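Local coordinates for Exo-beta-1,3-glucanase (Streptomyces sp. SirexAA-E, PDB 4PEY), which hydrolyses laminarin and laminarioligosaccharides successively from their non-reducing ends as a secreted family 55 glycoside hydrolase, producing glucose and laminaribiose, at residues A202-F205 with P206-Y210; W400-R403 with A404-E408; G81-P84 with D85-T88; L57-P61 with G62-D66; L285-P289 with G290-V294. The protein carries 1 engineered substitution. One frame throughout, in Å; residues are numbered along the deposited sequence. Where two conformers were deposited one is given.

Interaction 1: A202-F205 with P206-Y210; sequences AQSF and PEPPY
With CG of Phe205 trans to the backbone N (chi1 -169°), the ring is carried over Pro206, and OG of Ser204, held between its own N and carbonyl carbon (chi1 67°), is aimed at Pro208. The peptide bond before Pro206 is cis, which brings CA of Phe205 and CA of Pro206 to 3.0 Å. The proline backbone thus lies under one ring face in a CH-pi contact, Pro206 CA standing 3.8 Å from the centroid of the Phe205 ring. On the same ring, CD2 of Phe205 meets CB of Pro209 at 3.9 Å. Polar bonds tie the rest of the turn. Tyr210 O accepts two amides from opposite faces of its carbonyl plane: Ser204 N at 3.1 Å, almost perfectly straight at 178°, and Phe205 N on a more bent line. Ser204 OG donates to Pro208 O at 2.8 Å from above the carbonyl plane. An alanine at Phe205 would strip the aromatic cover from Pro206 and Pro209 and is likely to leave the cis bend with less to hold it, besides losing contact with Leu526. Pro208 O also receives Tyr210 N at 2.7 Å, closing an inverse gamma turn centred on Pro209; with its two cis prolines, this loop joins neighbouring parallel strands, 191-198 and 210-220, of a β-helix.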
# COMPACT_ATOMS: atom_id res chain seq x y z
N ALA A 202 19.53 1.78 -14.71
CA ALA A 202 19.70 0.38 -15.07
C ALA A 202 19.92 -0.49 -13.84
O ALA A 202 20.42 -0.02 -12.82
CB ALA A 202 20.86 0.23 -16.04
N GLN A 203 19.52 -1.76 -13.94
CA GLN A 203 19.82 -2.77 -12.93
C GLN A 203 21.27 -2.68 -12.48
O GLN A 203 22.18 -2.72 -13.31
CB GLN A 203 19.54 -4.16 -13.50
CG GLN A 203 20.02 -5.31 -12.61
CD GLN A 203 19.16 -5.49 -11.38
OE1 GLN A 203 17.95 -5.28 -11.41
NE2 GLN A 203 19.79 -5.90 -10.28
N SER A 204 21.49 -2.57 -11.17
CA SER A 204 22.86 -2.39 -10.68
C SER A 204 23.11 -2.94 -9.28
O SER A 204 24.22 -2.82 -8.78
CB SER A 204 23.22 -0.91 -10.69
OG SER A 204 22.45 -0.20 -9.74
N PHE A 205 22.08 -3.51 -8.64
CA PHE A 205 22.21 -4.07 -7.29
C PHE A 205 23.47 -4.94 -7.19
O PHE A 205 23.71 -5.78 -8.06
CB PHE A 205 20.94 -4.87 -6.96
CG PHE A 205 20.82 -5.27 -5.51
CD1 PHE A 205 21.41 -6.44 -5.04
CD2 PHE A 205 20.06 -4.51 -4.63
CE1 PHE A 205 21.28 -6.81 -3.71
CE2 PHE A 205 19.93 -4.88 -3.30
CZ PHE A 205 20.53 -6.04 -2.84
N PRO A 206 24.26 -4.77 -6.13
CA PRO A 206 23.98 -4.01 -4.91
C PRO A 206 24.38 -2.53 -4.90
O PRO A 206 23.96 -1.81 -4.00
CB PRO A 206 24.79 -4.76 -3.85
CG PRO A 206 25.97 -5.24 -4.61
CD PRO A 206 25.47 -5.60 -5.98
N GLU A 207 25.19 -2.07 -5.86
CA GLU A 207 25.67 -0.70 -5.80
C GLU A 207 25.53 0.05 -7.13
O GLU A 207 26.21 -0.26 -8.10
CB GLU A 207 27.12 -0.66 -5.33
CG GLU A 207 27.61 0.75 -5.04
CD GLU A 207 26.67 1.50 -4.11
OE1 GLU A 207 26.24 0.93 -3.09
OE2 GLU A 207 26.36 2.67 -4.41
N PRO A 208 24.62 1.04 -7.18
CA PRO A 208 23.62 1.39 -6.16
C PRO A 208 22.57 0.28 -6.08
O PRO A 208 22.52 -0.56 -6.98
CB PRO A 208 23.01 2.70 -6.68
CG PRO A 208 23.98 3.21 -7.69
CD PRO A 208 24.63 2.00 -8.29
N PRO A 209 21.76 0.25 -5.01
CA PRO A 209 20.82 -0.87 -4.86
C PRO A 209 19.58 -0.71 -5.73
O PRO A 209 18.46 -0.55 -5.22
CB PRO A 209 20.47 -0.83 -3.37
CG PRO A 209 20.62 0.63 -3.00
CD PRO A 209 21.80 1.12 -3.82
N TYR A 210 19.79 -0.77 -7.04
CA TYR A 210 18.71 -0.63 -8.02
C TYR A 210 18.30 -1.99 -8.60
O TYR A 210 19.11 -2.69 -9.23
CB TYR A 210 19.14 0.28 -9.17
CG TYR A 210 19.38 1.73 -8.80
CD1 TYR A 210 18.64 2.37 -7.81
CD2 TYR A 210 20.35 2.47 -9.47
CE1 TYR A 210 18.86 3.71 -7.50
CE2 TYR A 210 20.58 3.80 -9.17
CZ TYR A 210 19.83 4.42 -8.18
OH TYR A 210 20.06 5.74 -7.90

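Interaction 2: W400-R403 with A404-E408; sequences WVWR and ADHGE. With BGC (beta-D-glucopyranose), chain B.
Strand 399-403 ends just before Ala404, and the chain then bends at Asp405 (psi -12°), so that Ala404, Asp405 and His406 gather around the indole of Trp402. CA of Ala404 sits over the six-membered ring in a CH-pi contact, 3.5 Å from the Trp402 centroid, and CB of Ala404 touches CH2 beside it. Trp400 CH2 lies against the opposite face, sandwiching the indole between the strand and the bend. At the indole edge, NE1 of Trp402 donates to O3 of the bound glucose at 3.1 Å and reaches Asp405 OD2 only weakly. The Asp405 carboxylate, turned 82° from the indole plane, takes two sugar hydroxyls: O4 of the glucose donates to OD2 of Asp405 at 2.6 Å, and O6 to OD1 of Asp405 at 2.7 Å. His406 ND1 donates to Asp405 OD1 at 2.7 Å in a nearly straight bond (172°), in the imidazole plane but above that of the carboxylate. The Trp402 edge points toward the His406 face in an offset edge-to-face pair, and NE2 of His406 is held by Gln49. Glu436, His437 and Gln130 also hydrogen-bond this glucose, in a substrate pocket that reads O3, O4 and O6, consistent with recognition of a non-reducing end by an exo-acting family 55 glucanase.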
# COMPACT_ATOMS: atom_id res chain seq x y z
N TRP A 400 -0.14 -2.28 2.66
CA TRP A 400 0.63 -2.18 3.90
C TRP A 400 -0.16 -2.93 4.94
O TRP A 400 -1.27 -2.51 5.30
CB TRP A 400 0.85 -0.74 4.35
CG TRP A 400 1.80 -0.55 5.55
CD1 TRP A 400 2.92 -1.28 5.85
CD2 TRP A 400 1.68 0.44 6.59
NE1 TRP A 400 3.52 -0.78 7.01
CE2 TRP A 400 2.77 0.28 7.47
CE3 TRP A 400 0.76 1.47 6.84
CZ2 TRP A 400 2.97 1.10 8.58
CZ3 TRP A 400 0.96 2.29 7.96
CH2 TRP A 400 2.04 2.08 8.82
N VAL A 401 0.41 -4.03 5.41
CA VAL A 401 -0.24 -4.87 6.40
C VAL A 401 0.64 -4.75 7.64
O VAL A 401 1.78 -5.21 7.64
CB VAL A 401 -0.38 -6.32 5.89
CG1 VAL A 401 -1.02 -7.22 6.94
CG2 VAL A 401 -1.20 -6.33 4.60
N TRP A 402 0.10 -4.12 8.68
CA TRP A 402 0.92 -3.57 9.75
C TRP A 402 0.41 -3.89 11.14
O TRP A 402 -0.64 -3.39 11.56
CB TRP A 402 1.00 -2.05 9.58
CG TRP A 402 1.84 -1.24 10.56
CD1 TRP A 402 3.21 -1.17 10.61
CD2 TRP A 402 1.36 -0.32 11.55
NE1 TRP A 402 3.61 -0.28 11.59
CE2 TRP A 402 2.49 0.25 12.18
CE3 TRP A 402 0.08 0.07 11.98
CZ2 TRP A 402 2.37 1.19 13.21
CZ3 TRP A 402 -0.03 0.99 13.00
CH2 TRP A 402 1.11 1.55 13.60
N ARG A 403 1.15 -4.73 11.86
CA ARG A 403 0.92 -4.88 13.29
C ARG A 403 1.59 -3.68 13.98
O ARG A 403 2.79 -3.45 13.79
CB ARG A 403 1.48 -6.21 13.82
CG ARG A 403 1.42 -6.29 15.34
CD ARG A 403 1.83 -7.65 15.90
NE ARG A 403 1.90 -7.56 17.36
CZ ARG A 403 3.02 -7.41 18.06
NH1 ARG A 403 4.21 -7.40 17.46
NH2 ARG A 403 2.96 -7.29 19.37
N ALA A 404 0.81 -2.90 14.73
CA ALA A 404 1.32 -1.63 15.27
C ALA A 404 2.52 -1.84 16.20
O ALA A 404 2.50 -2.71 17.08
CB ALA A 404 0.22 -0.88 16.02
N ASP A 405 3.56 -1.03 16.00
CA ASP A 405 4.75 -1.03 16.86
C ASP A 405 4.72 0.11 17.87
O ASP A 405 5.55 0.16 18.78
CB ASP A 405 6.00 -0.89 16.01
CG ASP A 405 5.99 0.40 15.22
OD1 ASP A 405 6.59 1.40 15.67
OD2 ASP A 405 5.30 0.42 14.18
N HIS A 406 3.80 1.04 17.68
CA HIS A 406 3.67 2.18 18.59
C HIS A 406 2.21 2.62 18.62
O HIS A 406 1.42 2.18 17.79
CB HIS A 406 4.58 3.34 18.15
CG HIS A 406 4.23 3.92 16.82
ND1 HIS A 406 4.77 3.45 15.64
CD2 HIS A 406 3.41 4.94 16.47
CE1 HIS A 406 4.28 4.14 14.62
NE2 HIS A 406 3.45 5.05 15.10
N GLY A 407 1.87 3.47 19.58
CA GLY A 407 0.49 3.89 19.77
C GLY A 407 -0.12 3.27 21.01
O GLY A 407 0.58 2.80 21.91
N GLU A 408 -1.45 3.27 21.05
CA GLU A 408 -2.20 2.70 22.16
C GLU A 408 -2.63 1.28 21.86
O GLU A 408 -2.98 0.95 20.72
CB GLU A 408 -3.44 3.56 22.47
CG GLU A 408 -3.12 4.95 22.99
CD GLU A 408 -2.81 4.95 24.47
OE1 GLU A 408 -3.06 3.93 25.14
OE2 GLU A 408 -2.31 5.99 24.98
C2 BGC B . 8.76 1.05 10.58
C3 BGC B . 7.29 1.38 10.84
C4 BGC B . 7.15 2.02 12.22
C5 BGC B . 8.05 3.24 12.31
C6 BGC B . 7.91 3.92 13.66
C1 BGC B . 9.69 2.22 10.91
O2 BGC B . 8.92 0.66 9.22
O3 BGC B . 6.52 0.21 10.79
O4 BGC B . 5.81 2.37 12.46
O5 BGC B . 9.39 2.80 12.17
O6 BGC B . 8.48 3.11 14.66

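Interaction 3: G81-P84 with D85-T88; sequences GLNP and DDTT
Backbone bonds between Asn83 and Asp86 and between Pro84 and Thr87 set the frame of this short turn. Asp86 N donates to Asn83 O at 3.0 Å, and Thr87 N to Pro84 O at 3.1 Å; both are the i to i+3 bonds of a 3-10 turn. The side-chain bond runs the other way. CG of Asp86 lies opposite its carbonyl carbon (chi1 -65°), which folds the carboxylate back to the start of the turn, where OD2 of Asp86 accepts Asn83 N at 3.0 Å. The amide arrives from above the carboxylate plane, 54° out of it. The carboxylate is thus tied to the amide three residues earlier. Water forms a third group. One molecule accepts from Gly81 N, donates to Asn83 O at 2.9 Å and accepts from Thr87 OG1 at 2.8 Å, pinning the loop to the first residue of strand 87-94. A second donates to both Asn83 OD1, at 2.7 Å, and Asp86 OD2, at 2.8 Å, while a third bridges the same side chains with a weak bond to Asn83. Nonpolar contact is slight: CA of Gly81 faces CB of Asp86 at 3.8 Å, so close that a β-carbon on Gly81 would clash. A leucine in place of Asp86 would remove the acceptor for Asn83 N and would probably leave that amide and the bridging waters without their mate. An acceptor fed by an amide and waters at the opening of a 3-10 turn should suit an ionised carboxylate, whose negative charge this setting would be expected to stabilise.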
# COMPACT_ATOMS: atom_id res chain seq x y z
N GLY A 81 -10.55 15.11 -13.22
CA GLY A 81 -10.52 15.00 -14.66
C GLY A 81 -10.34 13.56 -15.10
O GLY A 81 -10.02 12.69 -14.30
N LEU A 82 -10.57 13.31 -16.38
CA LEU A 82 -10.30 11.99 -16.93
C LEU A 82 -8.79 11.76 -16.99
O LEU A 82 -8.31 10.64 -16.84
CB LEU A 82 -10.93 11.85 -18.32
CG LEU A 82 -10.82 10.48 -18.97
CD1 LEU A 82 -11.48 9.40 -18.12
CD2 LEU A 82 -11.43 10.53 -20.36
N ASN A 83 -8.06 12.85 -17.18
CA ASN A 83 -6.60 12.81 -17.27
C ASN A 83 -5.96 13.74 -16.23
O ASN A 83 -6.56 14.74 -15.83
CB ASN A 83 -6.16 13.18 -18.69
CG ASN A 83 -6.54 12.12 -19.71
OD1 ASN A 83 -7.37 12.36 -20.60
ND2 ASN A 83 -5.94 10.95 -19.59
N PRO A 84 -4.73 13.41 -15.79
CA PRO A 84 -4.11 14.22 -14.72
C PRO A 84 -3.95 15.70 -15.08
O PRO A 84 -4.17 16.56 -14.23
CB PRO A 84 -2.74 13.55 -14.54
CG PRO A 84 -2.90 12.17 -15.07
CD PRO A 84 -3.90 12.26 -16.18
N ASP A 85 -3.59 16.01 -16.32
CA ASP A 85 -3.36 17.40 -16.70
C ASP A 85 -4.66 18.20 -16.80
O ASP A 85 -4.63 19.41 -17.00
CB ASP A 85 -2.57 17.48 -18.01
CG ASP A 85 -1.12 17.03 -17.84
OD1 ASP A 85 -0.37 17.70 -17.10
OD2 ASP A 85 -0.75 16.00 -18.43
N ASP A 86 -5.80 17.53 -16.65
CA ASP A 86 -7.08 18.24 -16.62
C ASP A 86 -7.23 19.05 -15.34
O ASP A 86 -8.02 20.00 -15.29
CB ASP A 86 -8.26 17.27 -16.73
CG ASP A 86 -8.31 16.56 -18.07
OD1 ASP A 86 -7.70 17.05 -19.04
OD2 ASP A 86 -8.99 15.52 -18.15
N THR A 87 -6.49 18.68 -14.30
CA THR A 87 -6.56 19.36 -13.02
C THR A 87 -5.16 19.75 -12.60
O THR A 87 -4.39 18.91 -12.11
CB THR A 87 -7.21 18.48 -11.92
OG1 THR A 87 -8.40 17.88 -12.45
CG2 THR A 87 -7.59 19.32 -10.71
N THR A 88 -4.82 21.02 -12.78
CA THR A 88 -3.45 21.48 -12.61
C THR A 88 -3.32 22.45 -11.45
O THR A 88 -4.10 23.41 -11.33
CB THR A 88 -2.93 22.16 -13.90
OG1 THR A 88 -2.91 21.20 -14.97
CG2 THR A 88 -1.51 22.70 -13.70
O HOH W 1 -7.52 15.39 -13.22
O HOH W 2 -9.01 14.49 -20.79
O HOH W 3 -7.08 15.57 -21.34

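Interaction 4: L57-P61 with G62-D66; sequences LMFKP and GTYND
Lys60 O receives the hydroxyl of Tyr64 at 2.6 Å, a short bond thrown across a corner of the right-handed parallel β-helix that characterises family 55 enzymes. The corner is made by the sequence Pro61-Gly62, with strand 55-59 arriving on one side and strand 62-65 leaving on the other, so the tyrosine reaches back from the second strand to the carbonyl just before Pro61. The hydroxyl meets the oxygen at a C=O...O angle of 127°, only modestly tilted from the carbonyl plane. The reach depends on CG of Tyr64 lying opposite its carbonyl carbon (chi1 -62°), which swings the phenol inward beneath the turn. There it meets Phe59 in a T-shaped stack. The edge of Phe59 is directed at the Tyr64 face, the planes standing 89° apart and the centroids 5.1 Å. Contact is made by CD2 of Phe59, which comes to 3.7 Å from CE2 of Tyr64 and lies above the tyrosine plane, offset toward the rim. The hydroxyl also makes a weak bond to Phe27 O, while Phe27 stacks on Phe59 and Ile34 of helix 34-45 touches both side chains of the pair. At the backbone angles of Gly62 a β-carbon would clash, falling 2.5 Å from Pro61 O. The phenol is met by the same carbonyl along its edge as well, CE1 of Tyr64 lying 3.3 Å from Lys60 O, in the plane of the ring.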
# COMPACT_ATOMS: atom_id res chain seq x y z
N LEU A 57 -10.19 15.44 -0.27
CA LEU A 57 -10.15 16.73 -0.95
C LEU A 57 -10.19 16.45 -2.45
O LEU A 57 -9.31 15.79 -3.00
CB LEU A 57 -8.88 17.51 -0.59
CG LEU A 57 -8.52 17.57 0.90
CD1 LEU A 57 -7.18 18.26 1.11
CD2 LEU A 57 -9.64 18.24 1.70
N MET A 58 -11.23 16.95 -3.12
CA MET A 58 -11.46 16.65 -4.53
C MET A 58 -11.51 17.94 -5.34
O MET A 58 -12.23 18.86 -4.98
CB MET A 58 -12.76 15.87 -4.71
CG MET A 58 -12.69 14.43 -4.21
SD MET A 58 -11.71 13.43 -5.34
CE MET A 58 -12.00 11.79 -4.70
N PHE A 59 -10.75 17.98 -6.43
CA PHE A 59 -10.66 19.20 -7.23
C PHE A 59 -11.22 19.00 -8.63
O PHE A 59 -10.74 18.15 -9.38
CB PHE A 59 -9.20 19.66 -7.29
CG PHE A 59 -8.68 20.20 -5.98
CD1 PHE A 59 -8.37 19.34 -4.92
CD2 PHE A 59 -8.51 21.56 -5.80
CE1 PHE A 59 -7.91 19.84 -3.72
CE2 PHE A 59 -8.04 22.06 -4.61
CZ PHE A 59 -7.75 21.21 -3.56
N LYS A 60 -12.23 19.80 -8.98
CA LYS A 60 -12.82 19.76 -10.32
C LYS A 60 -11.79 20.19 -11.36
O LYS A 60 -10.87 20.96 -11.06
CB LYS A 60 -14.06 20.64 -10.40
CG LYS A 60 -15.18 20.25 -9.45
CD LYS A 60 -16.46 21.01 -9.75
CE LYS A 60 -17.61 20.48 -8.91
NZ LYS A 60 -18.91 21.09 -9.29
N PRO A 61 -11.95 19.71 -12.60
CA PRO A 61 -10.99 20.09 -13.65
C PRO A 61 -10.83 21.60 -13.81
O PRO A 61 -11.81 22.35 -13.70
CB PRO A 61 -11.58 19.47 -14.91
CG PRO A 61 -12.35 18.31 -14.43
CD PRO A 61 -12.91 18.69 -13.08
N GLY A 62 -9.60 22.02 -14.05
CA GLY A 62 -9.28 23.43 -14.21
C GLY A 62 -7.88 23.72 -13.72
O GLY A 62 -7.07 22.80 -13.56
N THR A 63 -7.60 24.99 -13.47
CA THR A 63 -6.29 25.43 -13.03
C THR A 63 -6.40 26.17 -11.70
O THR A 63 -7.23 27.07 -11.55
CB THR A 63 -5.61 26.34 -14.09
OG1 THR A 63 -5.44 25.60 -15.30
CG2 THR A 63 -4.25 26.83 -13.60
N TYR A 64 -5.56 25.77 -10.75
CA TYR A 64 -5.58 26.32 -9.40
C TYR A 64 -4.27 27.01 -9.13
O TYR A 64 -3.21 26.46 -9.42
CB TYR A 64 -5.82 25.21 -8.38
CG TYR A 64 -7.16 24.53 -8.56
CD1 TYR A 64 -7.32 23.50 -9.48
CD2 TYR A 64 -8.27 24.94 -7.83
CE1 TYR A 64 -8.54 22.89 -9.67
CE2 TYR A 64 -9.50 24.33 -8.01
CZ TYR A 64 -9.63 23.31 -8.93
OH TYR A 64 -10.85 22.71 -9.12
N ASN A 65 -4.34 28.22 -8.58
CA ASN A 65 -3.16 29.01 -8.31
C ASN A 65 -2.94 29.23 -6.83
O ASN A 65 -3.88 29.11 -6.03
CB ASN A 65 -3.25 30.35 -9.03
CG ASN A 65 -3.41 30.20 -10.51
OD1 ASN A 65 -2.51 29.70 -11.18
ND2 ASN A 65 -4.55 30.62 -11.04
N ASP A 66 -1.70 29.56 -6.47
CA ASP A 66 -1.36 29.96 -5.11
C ASP A 66 -1.79 28.92 -4.10
O ASP A 66 -2.35 29.23 -3.06
CB ASP A 66 -2.02 31.30 -4.78
CG ASP A 66 -1.79 32.33 -5.87
OD1 ASP A 66 -0.62 32.69 -6.12
OD2 ASP A 66 -2.78 32.79 -6.48

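Interaction 5: L285-P289 with G290-V294; sequences LLFTP and GVYHV
Strand 284-287 runs into a corner at Pro289-Gly290 and strand 291-294 departs from it, bringing Tyr292 back to face Phe287 and Thr288 across the bend. The tyrosine hydroxyl donates to Thr288 O at 2.6 Å. Its oxygen stands above the carbonyl plane, 46° out of it, whereas the carbonyl oxygen lies in the plane of the phenol ring at its edge, with CE1 of Tyr292 at 3.4 Å from Thr288 O. CG of Tyr292 is set opposite the carbonyl carbon (chi1 -56°), the rotation that lays the ring under the turn instead of out along the strand. A Pro-Gly corner closed by the tyrosine two residues after the glycine suits a coil of the parallel β-helix, in which successive short strands belong to different faces and the chain must bend sharply between them: strand 284-287 pairs with 306-309, strand 291-294 with 314-317. Gly290 is almost fully extended, and a β-carbon on it would press against Pro289 O at 2.7 Å. Beneath the turn, Phe287 directs its edge toward the face of Tyr292, centroids 5.9 Å apart and planes at 72°. The pair is loose, since CD2 of Phe287 comes no nearer than 4.3 Å to CD1 of Tyr292. Thr288 and Tyr292 meet at about a right angle, OG1 of Thr288 lying 3.1 Å from OH of Tyr292. That threonine hydroxyl is bonded to Val266 O of the neighbouring parallel strand 263-266, and Val266 also packs against both Phe287 and Tyr292.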
# COMPACT_ATOMS: atom_id res chain seq x y z
N LEU A 285 -19.69 -0.25 -4.71
CA LEU A 285 -19.57 0.38 -3.39
C LEU A 285 -18.61 1.57 -3.44
O LEU A 285 -17.48 1.43 -3.89
CB LEU A 285 -19.07 -0.63 -2.35
CG LEU A 285 -19.99 -1.83 -2.09
CD1 LEU A 285 -19.33 -2.82 -1.15
CD2 LEU A 285 -21.34 -1.38 -1.54
N LEU A 286 -19.08 2.72 -2.97
CA LEU A 286 -18.23 3.89 -2.78
C LEU A 286 -18.24 4.26 -1.31
O LEU A 286 -19.25 4.76 -0.80
CB LEU A 286 -18.72 5.08 -3.62
CG LEU A 286 -17.83 6.33 -3.58
CD1 LEU A 286 -16.51 6.06 -4.29
CD2 LEU A 286 -18.55 7.53 -4.18
N PHE A 287 -17.13 4.01 -0.61
CA PHE A 287 -17.04 4.33 0.81
C PHE A 287 -16.59 5.77 0.99
O PHE A 287 -15.43 6.12 0.72
CB PHE A 287 -16.08 3.38 1.54
CG PHE A 287 -16.57 1.96 1.64
CD1 PHE A 287 -16.39 1.08 0.59
CD2 PHE A 287 -17.20 1.50 2.79
CE1 PHE A 287 -16.84 -0.24 0.68
CE2 PHE A 287 -17.65 0.20 2.88
CZ PHE A 287 -17.47 -0.67 1.83
N THR A 288 -17.49 6.62 1.45
CA THR A 288 -17.14 8.00 1.74
C THR A 288 -16.25 8.01 3.00
O THR A 288 -16.25 7.04 3.76
CB THR A 288 -18.40 8.88 1.93
OG1 THR A 288 -19.15 8.43 3.06
CG2 THR A 288 -19.27 8.80 0.69
N PRO A 289 -15.48 9.09 3.22
CA PRO A 289 -14.52 9.07 4.33
C PRO A 289 -15.19 8.95 5.68
O PRO A 289 -16.05 9.76 6.04
CB PRO A 289 -13.79 10.41 4.20
CG PRO A 289 -14.06 10.87 2.78
CD PRO A 289 -15.43 10.37 2.48
N GLY A 290 -14.79 7.94 6.44
CA GLY A 290 -15.33 7.72 7.76
C GLY A 290 -14.84 6.40 8.30
O GLY A 290 -14.03 5.73 7.67
N VAL A 291 -15.34 6.04 9.47
CA VAL A 291 -14.99 4.79 10.11
C VAL A 291 -16.25 3.96 10.27
O VAL A 291 -17.23 4.40 10.89
CB VAL A 291 -14.31 5.03 11.48
CG1 VAL A 291 -14.02 3.70 12.18
CG2 VAL A 291 -13.03 5.83 11.31
N TYR A 292 -16.21 2.75 9.72
CA TYR A 292 -17.38 1.88 9.63
C TYR A 292 -17.21 0.59 10.42
O TYR A 292 -16.44 -0.27 10.02
CB TYR A 292 -17.66 1.54 8.15
CG TYR A 292 -17.84 2.77 7.30
CD1 TYR A 292 -16.76 3.35 6.64
CD2 TYR A 292 -19.08 3.36 7.18
CE1 TYR A 292 -16.93 4.50 5.87
CE2 TYR A 292 -19.26 4.49 6.42
CZ TYR A 292 -18.18 5.06 5.76
OH TYR A 292 -18.38 6.19 5.00
N HIS A 293 -17.93 0.45 11.53
CA HIS A 293 -17.96 -0.82 12.25
C HIS A 293 -18.94 -1.76 11.57
O HIS A 293 -20.04 -1.36 11.19
CB HIS A 293 -18.38 -0.61 13.72
CG HIS A 293 -17.32 0.03 14.56
ND1 HIS A 293 -16.50 -0.69 15.40
CD2 HIS A 293 -16.95 1.33 14.68
CE1 HIS A 293 -15.66 0.14 16.00
NE2 HIS A 293 -15.92 1.37 15.59
N VAL A 294 -18.54 -3.02 11.41
CA VAL A 294 -19.44 -4.02 10.85
C VAL A 294 -19.56 -5.22 11.80
O VAL A 294 -18.58 -5.64 12.41
CB VAL A 294 -18.98 -4.50 9.44
CG1 VAL A 294 -19.05 -3.35 8.44
CG2 VAL A 294 -17.57 -5.08 9.48

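Overall arrangement
Interactions 4 and 5 are two copies of one Pro-Gly corner with a returning tyrosine, set in different parts of the β-helical scaffold, their centres 25 Å apart and nearest atoms about 7 Å. Interaction 3 joins interaction 4 directly, because strands 62-65 and 87-94 are neighbours: Thr88 O lies 2.8 Å from Tyr64 N and Asp86 O 2.9 Å from Gly62 N, probable hydrogen bonds both. Interaction 2 holds substrate, its centre 21 Å from that of interaction 5. The centre of interaction 1 is 31 Å from that of interaction 2, with about 19 Å between nearest atoms, although the Pro209 side chain is about 12 Å from a bound glucose.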